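Local atomic coordinates of BIFUNCTIONAL PROTEIN Proline utilization A (PutA) (Corynebacterium freiburgense, PDB entry 5UX5), a protein that oxidises proline to glutamate in two steps, using an FAD-dependent proline dehydrogenase and an NAD-dependent aldehyde dehydrogenase joined in one chain. Residues A[304-309]-A[316-321]; A[323-328]-A[452-457]. All blocks are in the same frame, centred on the assembly; numbering follows the deposited sequence.

Interaction 1. Residues A[304-309]-A[316-321]. With FAD (flavin-adenine dinucleotide), chain E.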
loop_
_atom_site.group_PDB
_atom_site.type_symbol
_atom_site.label_atom_id
_atom_site.label_comp_id
_atom_site.label_asym_id
_atom_site.label_seq_id
_atom_site.Cartn_x
_atom_site.Cartn_y
_atom_site.Cartn_z
ATOM N N SER A 304 16.260 2.835 -6.352
ATOM C CA SER A 304 15.041 2.452 -7.069
ATOM C C SER A 304 13.870 2.282 -6.117
ATOM O O SER A 304 12.867 2.994 -6.215
ATOM C CB SER A 304 15.252 1.148 -7.836
ATOM O OG SER A 304 16.020 1.333 -9.025
ATOM N N MET A 305 13.977 1.335 -5.180
ATOM C CA MET A 305 12.851 1.133 -4.276
ATOM C C MET A 305 12.620 2.320 -3.352
ATOM O O MET A 305 11.497 2.499 -2.866
ATOM C CB MET A 305 13.017 -0.138 -3.461
ATOM C CG MET A 305 12.806 -1.436 -4.264
ATOM S SD MET A 305 11.302 -1.489 -5.270
ATOM C CE MET A 305 10.068 -1.036 -4.047
ATOM N N GLU A 306 13.633 3.155 -3.125
ATOM C CA GLU A 306 13.415 4.347 -2.318
ATOM C C GLU A 306 12.544 5.361 -3.044
ATOM O O GLU A 306 11.740 6.050 -2.407
ATOM C CB GLU A 306 14.752 4.968 -1.940
ATOM C CG GLU A 306 15.485 4.295 -0.816
ATOM C CD GLU A 306 14.770 4.454 0.498
ATOM O OE1 GLU A 306 13.855 5.308 0.602
ATOM O OE2 GLU A 306 15.138 3.727 1.437
ATOM N N LYS A 307 12.668 5.450 -4.370
ATOM C CA LYS A 307 11.838 6.381 -5.123
ATOM C C LYS A 307 10.417 5.837 -5.279
ATOM O O LYS A 307 9.440 6.596 -5.161
ATOM C CB LYS A 307 12.463 6.642 -6.501
ATOM C CG LYS A 307 13.865 7.297 -6.512
ATOM C CD LYS A 307 14.191 8.002 -7.815
ATOM C CE LYS A 307 15.622 8.564 -7.785
ATOM N NZ LYS A 307 16.034 9.593 -8.815
ATOM N N VAL A 308 10.276 4.521 -5.489
ATOM C CA VAL A 308 8.945 3.908 -5.517
ATOM C C VAL A 308 8.220 4.140 -4.193
ATOM O O VAL A 308 7.047 4.518 -4.172
ATOM C CB VAL A 308 9.022 2.406 -5.861
ATOM C CG1 VAL A 308 7.724 1.737 -5.465
ATOM C CG2 VAL A 308 9.330 2.162 -7.362
ATOM N N ASP A 309 8.888 3.855 -3.070
ATOM C CA ASP A 309 8.276 4.047 -1.751
ATOM C C ASP A 309 7.740 5.472 -1.595
ATOM O O ASP A 309 6.664 5.689 -1.017
ATOM C CB ASP A 309 9.300 3.722 -0.651
ATOM C CG ASP A 309 8.674 3.647 0.729
ATOM O OD1 ASP A 309 7.558 3.127 0.823
ATOM O OD2 ASP A 309 9.271 4.091 1.732
ATOM N N TYR A 316 8.754 12.757 -0.420
ATOM C CA TYR A 316 10.016 12.880 -1.128
ATOM C C TYR A 316 10.810 11.596 -0.955
ATOM O O TYR A 316 10.745 10.937 0.095
ATOM C CB TYR A 316 10.853 14.038 -0.602
ATOM C CG TYR A 316 10.292 15.383 -0.884
ATOM C CD1 TYR A 316 10.374 15.933 -2.147
ATOM C CD2 TYR A 316 9.674 16.110 0.116
ATOM C CE1 TYR A 316 9.855 17.192 -2.413
ATOM C CE2 TYR A 316 9.137 17.353 -0.128
ATOM C CZ TYR A 316 9.229 17.891 -1.401
ATOM O OH TYR A 316 8.701 19.122 -1.656
ATOM N N PRO A 317 11.567 11.216 -1.967
ATOM C CA PRO A 317 12.549 10.147 -1.780
ATOM C C PRO A 317 13.505 10.518 -0.650
ATOM O O PRO A 317 13.812 11.687 -0.428
ATOM C CB PRO A 317 13.260 10.075 -3.134
ATOM C CG PRO A 317 12.372 10.874 -4.089
ATOM C CD PRO A 317 11.663 11.870 -3.278
ATOM N N ALA A 318 13.885 9.526 0.136
ATOM C CA ALA A 318 14.869 9.771 1.185
ATOM C C ALA A 318 16.255 10.152 0.645
ATOM O O ALA A 318 16.943 10.955 1.306
ATOM C CB ALA A 318 14.932 8.547 2.108
ATOM N N PRO A 319 16.743 9.601 -0.467
ATOM C CA PRO A 319 18.060 9.991 -0.966
ATOM C C PRO A 319 18.019 11.323 -1.703
ATOM O O PRO A 319 16.973 11.895 -1.981
ATOM C CB PRO A 319 18.443 8.865 -1.933
ATOM C CG PRO A 319 17.496 7.785 -1.680
ATOM C CD PRO A 319 16.242 8.430 -1.202
ATOM N N TYR A 320 19.209 11.826 -1.985
ATOM C CA TYR A 320 19.356 13.054 -2.729
ATOM C C TYR A 320 18.731 12.891 -4.096
ATOM O O TYR A 320 18.617 11.778 -4.604
ATOM C CB TYR A 320 20.835 13.390 -2.907
ATOM C CG TYR A 320 21.564 13.906 -1.700
ATOM C CD1 TYR A 320 21.373 15.201 -1.260
ATOM C CD2 TYR A 320 22.486 13.109 -1.021
ATOM C CE1 TYR A 320 22.068 15.696 -0.158
ATOM C CE2 TYR A 320 23.185 13.600 0.090
ATOM C CZ TYR A 320 22.963 14.895 0.506
ATOM O OH TYR A 320 23.629 15.402 1.583
ATOM N N ALA A 321 18.398 14.030 -4.728
ATOM C CA ALA A 321 17.782 14.018 -6.050
ATOM C C ALA A 321 18.777 13.729 -7.169
ATOM O O ALA A 321 18.382 13.185 -8.203
ATOM C CB ALA A 321 17.084 15.343 -6.321
HETATM P PA FAD E . 29.575 5.355 -8.232
HETATM O O1A FAD E . 29.235 5.252 -9.759
HETATM O O2A FAD E . 30.468 6.410 -7.773
HETATM O O5B FAD E . 28.457 5.573 -7.284
HETATM C C5B FAD E . 27.166 5.083 -7.596
HETATM C C4B FAD E . 26.210 5.510 -6.498
HETATM O O4B FAD E . 25.793 6.832 -6.684
HETATM C C3B FAD E . 24.958 4.695 -6.455
HETATM O O3B FAD E . 25.055 3.473 -5.813
HETATM C C2B FAD E . 24.010 5.613 -5.771
HETATM O O2B FAD E . 24.042 5.451 -4.400
HETATM C C1B FAD E . 24.460 6.964 -6.245
HETATM N N9A FAD E . 23.636 7.491 -7.323
HETATM C C8A FAD E . 23.744 7.182 -8.672
HETATM N N7A FAD E . 22.796 7.845 -9.364
HETATM C C5A FAD E . 22.026 8.637 -8.519
HETATM C C6A FAD E . 20.947 9.525 -8.697
HETATM N N6A FAD E . 20.336 9.800 -9.986
HETATM N N1A FAD E . 20.438 10.146 -7.621
HETATM C C2A FAD E . 20.953 9.913 -6.372
HETATM N N3A FAD E . 22.001 9.055 -6.168
HETATM C C4A FAD E . 22.554 8.411 -7.202
HETATM N N1 FAD E . 25.013 -0.350 -0.190
HETATM C C2 FAD E . 24.053 -0.186 0.873
HETATM O O2 FAD E . 22.929 0.567 0.629
HETATM N N3 FAD E . 24.249 -0.843 2.094
HETATM C C4 FAD E . 25.382 -1.624 2.331
HETATM O O4 FAD E . 25.560 -2.252 3.552
HETATM C C4X FAD E . 26.466 -1.674 1.298
HETATM N N5 FAD E . 27.691 -2.288 1.531
HETATM C C5X FAD E . 28.701 -2.272 0.559
HETATM C C6 FAD E . 29.942 -2.896 0.786
HETATM C C7 FAD E . 30.916 -2.866 -0.205
HETATM C C7M FAD E . 32.246 -3.530 0.004
HETATM C C8 FAD E . 30.695 -2.219 -1.394
HETATM C C8M FAD E . 31.749 -2.188 -2.454
HETATM C C9 FAD E . 29.474 -1.603 -1.626
HETATM C C9A FAD E . 28.490 -1.630 -0.656
HETATM N N10 FAD E . 27.255 -0.971 -0.925
HETATM C C10 FAD E . 26.228 -0.983 0.043
HETATM C "C1'" FAD E . 27.032 -0.337 -2.237
HETATM C "C2'" FAD E . 27.245 1.150 -2.325
HETATM O "O2'" FAD E . 26.259 1.781 -1.590
HETATM C "C3'" FAD E . 27.214 1.532 -3.820
HETATM O "O3'" FAD E . 25.956 1.253 -4.301
HETATM C "C4'" FAD E . 28.221 0.857 -4.759
HETATM O "O4'" FAD E . 29.372 0.434 -4.120
HETATM C "C5'" FAD E . 28.542 1.685 -6.024
HETATM O "O5'" FAD E . 28.840 3.060 -5.811
HETATM P P FAD E . 30.292 3.731 -6.071
HETATM O O1P FAD E . 30.908 4.621 -4.927
HETATM O O2P FAD E . 31.063 2.437 -6.544
HETATM O O3P FAD E . 30.323 4.241 -7.609
#
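Glu306 and Pro319 make the main apolar contact between the helical segment 304-309 and the loop 316-321. The proline ring lies against the base of the glutamate side chain. Glu306 CB is 3.8 Å from Pro319 CD, and Glu306 CG is 4.1 Å from Pro319 CG. A second, looser contact pairs the next helix residue with a proline earlier in the loop: Lys307 CG lies 4.4 Å from Pro317 CB. The backbones come nearest at the same pair, with Lys307 CA and Pro317 CA 5.1 Å apart. No hydrogen bond joins the two segments.

The polar end of Glu306 is turned to other partners. A turn about the CB-CG bond (chi2 -68°) carries the carboxylate past the proline ring toward Ala318. Glu306 OE1 is 3.7 Å from Ala318 CB, a van der Waals contact. Glu306 OE2 accepts a hydrogen bond from the backbone N of Tyr236, so this buried carboxylate has a polar partner. Lys307 runs nearly extended along the loop. Its NZ ends 4.3 Å from Ala321 O, too far for a hydrogen bond.

The end of the loop reaches the cofactor through its backbone. Tyr320 O is 3.5 Å from C2A of the FAD adenine, and Ala321 O is 3.7 Å from N1A. Tyr320 and Ala321 thus form part of the FAD pocket at the adenine end.

Both segments belong to the proline dehydrogenase part, a TIM-barrel family. Helix 303-313 follows strand 293-298, and the loop folds back against it before helix 323-337 begins. Arg459 and Arg460 hydrogen-bond the backbone carbonyls of Pro319 and Tyr316. The Tyr320 side chain packs on helix 323-337, so the loop bridges the two successive helices.

Interaction 2. Residues A[323-328]-A[452-457]. With FAD (flavin-adenine dinucleotide), chain E.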
loop_
_atom_site.group_PDB
_atom_site.type_symbol
_atom_site.label_atom_id
_atom_site.label_comp_id
_atom_site.label_asym_id
_atom_site.label_seq_id
_atom_site.Cartn_x
_atom_site.Cartn_y
_atom_site.Cartn_z
ATOM N N LYS A 323 22.967 12.393 -8.343
ATOM C CA LYS A 323 24.200 11.705 -7.947
ATOM C C LYS A 323 25.328 12.681 -7.579
ATOM O O LYS A 323 26.228 12.332 -6.802
ATOM C CB LYS A 323 24.642 10.764 -9.072
ATOM C CG LYS A 323 26.168 10.600 -9.280
ATOM C CD LYS A 323 26.560 9.125 -9.313
ATOM C CE LYS A 323 27.920 8.895 -9.931
ATOM N NZ LYS A 323 29.056 9.309 -9.039
ATOM N N GLU A 324 25.323 13.894 -8.129
ATOM C CA GLU A 324 26.320 14.875 -7.713
ATOM C C GLU A 324 26.227 15.153 -6.212
ATOM O O GLU A 324 27.251 15.339 -5.531
ATOM C CB GLU A 324 26.168 16.162 -8.521
ATOM C CG GLU A 324 26.598 16.041 -9.988
ATOM C CD GLU A 324 25.578 15.287 -10.882
ATOM O OE1 GLU A 324 24.361 15.258 -10.561
ATOM O OE2 GLU A 324 26.006 14.723 -11.917
ATOM N N GLU A 325 25.006 15.220 -5.678
ATOM C CA GLU A 325 24.873 15.461 -4.247
ATOM C C GLU A 325 25.430 14.286 -3.448
ATOM O O GLU A 325 26.038 14.465 -2.387
ATOM C CB GLU A 325 23.413 15.735 -3.920
ATOM C CG GLU A 325 22.888 16.979 -4.605
ATOM C CD GLU A 325 21.391 17.083 -4.540
ATOM O OE1 GLU A 325 20.703 16.530 -5.431
ATOM O OE2 GLU A 325 20.896 17.708 -3.582
ATOM N N VAL A 326 25.271 13.083 -3.979
ATOM C CA VAL A 326 25.753 11.888 -3.315
ATOM C C VAL A 326 27.269 11.891 -3.275
ATOM O O VAL A 326 27.888 11.638 -2.233
ATOM C CB VAL A 326 25.219 10.649 -4.039
ATOM C CG1 VAL A 326 25.759 9.423 -3.371
ATOM C CG2 VAL A 326 23.700 10.680 -4.051
ATOM N N ASP A 327 27.889 12.124 -4.430
ATOM C CA ASP A 327 29.341 12.203 -4.468
ATOM C C ASP A 327 29.855 13.273 -3.513
ATOM O O ASP A 327 30.876 13.079 -2.847
ATOM C CB ASP A 327 29.800 12.493 -5.895
ATOM C CG ASP A 327 29.699 11.285 -6.788
ATOM O OD1 ASP A 327 29.714 10.140 -6.274
ATOM O OD2 ASP A 327 29.675 11.477 -8.012
ATOM N N ALA A 328 29.123 14.390 -3.405
ATOM C CA ALA A 328 29.517 15.489 -2.531
ATOM C C ALA A 328 29.438 15.088 -1.069
ATOM O O ALA A 328 30.367 15.345 -0.293
ATOM C CB ALA A 328 28.638 16.710 -2.794
ATOM N N TRP A 452 30.423 20.894 1.296
ATOM C CA TRP A 452 29.835 21.488 2.496
ATOM C C TRP A 452 28.482 22.134 2.249
ATOM O O TRP A 452 27.812 22.531 3.206
ATOM C CB TRP A 452 30.781 22.543 3.082
ATOM C CG TRP A 452 32.193 22.054 3.286
ATOM C CD1 TRP A 452 33.315 22.479 2.631
ATOM C CD2 TRP A 452 32.629 21.049 4.212
ATOM N NE1 TRP A 452 34.415 21.798 3.083
ATOM C CE2 TRP A 452 34.020 20.913 4.054
ATOM C CE3 TRP A 452 31.979 20.252 5.155
ATOM C CZ2 TRP A 452 34.768 20.010 4.808
ATOM C CZ3 TRP A 452 32.717 19.368 5.891
ATOM C CH2 TRP A 452 34.100 19.252 5.721
ATOM N N LYS A 453 28.076 22.255 0.993
ATOM C CA LYS A 453 26.888 23.002 0.623
ATOM C C LYS A 453 25.650 22.128 0.442
ATOM O O LYS A 453 24.534 22.643 0.516
ATOM C CB LYS A 453 27.191 23.796 -0.653
ATOM C CG LYS A 453 28.526 24.581 -0.543
ATOM C CD LYS A 453 28.861 25.423 -1.770
ATOM C CE LYS A 453 29.631 26.655 -1.367
ATOM N NZ LYS A 453 29.066 27.920 -1.942
ATOM N N VAL A 454 25.823 20.821 0.251
ATOM C CA VAL A 454 24.693 19.911 0.089
ATOM C C VAL A 454 23.867 19.857 1.368
ATOM O O VAL A 454 24.337 20.173 2.465
ATOM C CB VAL A 454 25.192 18.516 -0.303
ATOM C CG1 VAL A 454 25.760 18.560 -1.718
ATOM C CG2 VAL A 454 26.204 18.018 0.716
ATOM N N ALA A 455 22.604 19.477 1.220
ATOM C CA ALA A 455 21.724 19.552 2.369
ATOM C C ALA A 455 22.131 18.529 3.413
ATOM O O ALA A 455 22.895 17.603 3.148
ATOM C CB ALA A 455 20.278 19.311 1.971
ATOM N N GLU A 456 21.608 18.711 4.624
ATOM C CA GLU A 456 21.812 17.734 5.676
ATOM C C GLU A 456 20.544 17.343 6.409
ATOM O O GLU A 456 20.572 16.343 7.130
ATOM C CB GLU A 456 22.841 18.238 6.701
ATOM C CG GLU A 456 22.426 19.415 7.570
ATOM C CD GLU A 456 23.510 19.754 8.595
ATOM O OE1 GLU A 456 23.445 19.245 9.748
ATOM O OE2 GLU A 456 24.455 20.502 8.225
ATOM N N ASP A 457 19.440 18.075 6.250
ATOM C CA ASP A 457 18.171 17.640 6.822
ATOM C C ASP A 457 17.651 16.413 6.090
ATOM O O ASP A 457 18.081 16.094 4.982
ATOM C CB ASP A 457 17.123 18.748 6.751
ATOM C CG ASP A 457 17.237 19.723 7.878
ATOM O OD1 ASP A 457 17.984 19.426 8.839
ATOM O OD2 ASP A 457 16.552 20.767 7.821
HETATM P PA FAD E . 29.575 5.355 -8.232
HETATM O O1A FAD E . 29.235 5.252 -9.759
HETATM O O2A FAD E . 30.468 6.410 -7.773
HETATM O O5B FAD E . 28.457 5.573 -7.284
HETATM C C5B FAD E . 27.166 5.083 -7.596
HETATM C C4B FAD E . 26.210 5.510 -6.498
HETATM O O4B FAD E . 25.793 6.832 -6.684
HETATM C C3B FAD E . 24.958 4.695 -6.455
HETATM O O3B FAD E . 25.055 3.473 -5.813
HETATM C C2B FAD E . 24.010 5.613 -5.771
HETATM O O2B FAD E . 24.042 5.451 -4.400
HETATM C C1B FAD E . 24.460 6.964 -6.245
HETATM N N9A FAD E . 23.636 7.491 -7.323
HETATM C C8A FAD E . 23.744 7.182 -8.672
HETATM N N7A FAD E . 22.796 7.845 -9.364
HETATM C C5A FAD E . 22.026 8.637 -8.519
HETATM C C6A FAD E . 20.947 9.525 -8.697
HETATM N N6A FAD E . 20.336 9.800 -9.986
HETATM N N1A FAD E . 20.438 10.146 -7.621
HETATM C C2A FAD E . 20.953 9.913 -6.372
HETATM N N3A FAD E . 22.001 9.055 -6.168
HETATM C C4A FAD E . 22.554 8.411 -7.202
HETATM N N1 FAD E . 25.013 -0.350 -0.190
HETATM C C2 FAD E . 24.053 -0.186 0.873
HETATM O O2 FAD E . 22.929 0.567 0.629
HETATM N N3 FAD E . 24.249 -0.843 2.094
HETATM C C4 FAD E . 25.382 -1.624 2.331
HETATM O O4 FAD E . 25.560 -2.252 3.552
HETATM C C4X FAD E . 26.466 -1.674 1.298
HETATM N N5 FAD E . 27.691 -2.288 1.531
HETATM C C5X FAD E . 28.701 -2.272 0.559
HETATM C C6 FAD E . 29.942 -2.896 0.786
HETATM C C7 FAD E . 30.916 -2.866 -0.205
HETATM C C7M FAD E . 32.246 -3.530 0.004
HETATM C C8 FAD E . 30.695 -2.219 -1.394
HETATM C C8M FAD E . 31.749 -2.188 -2.454
HETATM C C9 FAD E . 29.474 -1.603 -1.626
HETATM C C9A FAD E . 28.490 -1.630 -0.656
HETATM N N10 FAD E . 27.255 -0.971 -0.925
HETATM C C10 FAD E . 26.228 -0.983 0.043
HETATM C "C1'" FAD E . 27.032 -0.337 -2.237
HETATM C "C2'" FAD E . 27.245 1.150 -2.325
HETATM O "O2'" FAD E . 26.259 1.781 -1.590
HETATM C "C3'" FAD E . 27.214 1.532 -3.820
HETATM O "O3'" FAD E . 25.956 1.253 -4.301
HETATM C "C4'" FAD E . 28.221 0.857 -4.759
HETATM O "O4'" FAD E . 29.372 0.434 -4.120
HETATM C "C5'" FAD E . 28.542 1.685 -6.024
HETATM O "O5'" FAD E . 28.840 3.060 -5.811
HETATM P P FAD E . 30.292 3.731 -6.071
HETATM O O1P FAD E . 30.908 4.621 -4.927
HETATM O O2P FAD E . 31.063 2.437 -6.544
HETATM O O3P FAD E . 30.323 4.241 -7.609
#
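Glu325 and Val454 mark the closest approach of the two backbones, with their CA atoms 6.2 Å apart. Segment 323-328 is the first part of a helix. Segment 452-457 is irregular chain beside it. No hydrogen bond crosses between them.

Val454 carries the contact through one methyl group. Its CG1 lies opposite the carbonyl carbon (chi1 -69°) and meets the helix at two residues. Val454 CG1 is 3.6 Å from Ala328 CB and 4.1 Å from Glu325 CA. Glu325 OE1 instead hydrogen-bonds with Thr322 OG1.

Other residues of this helical segment line the FAD pocket. Lys323 CB is 3.4 Å from C5A of the adenine, and Val326 CG2 is 3.2 Å from N3A. Lys323 NZ makes a weak hydrogen bond to phosphate oxygen O2A at 3.5 Å. It also pairs with Asp327 OD2, though the modelled distance is implausibly short and the detail is doubtful. Asp327 OD1 forms a salt bridge with Lys299.

Helix 323-337 precedes strand 345-350 of the parallel barrel sheet. Segment 452-457 follows helix 438-450, which also touches this helix. Farther along helix 323-337, Arg332 packs on Val454 and hydrogen-bonds Ala455 O.

How the interactions relate
Interaction 1 closes just before interaction 2 opens along the chain, and their centres lie about 15 Å apart. Tyr320 connects them. Tyr320 OH is 2.8 Å from Ala455 O, a probable hydrogen bond to the loop 452-457. The tyrosine also packs on the helix of interaction 2, with Tyr320 CD1 3.4 Å from Glu325 CB. One side chain thus reaches both segments of interaction 2. The two contacts also share FAD. Segment 316-321 meets the adenine with backbone carbonyls, whereas segment 323-328 adds side chains at the adenine and a lysine at the phosphate. Together they line the adenosine end of the FAD site.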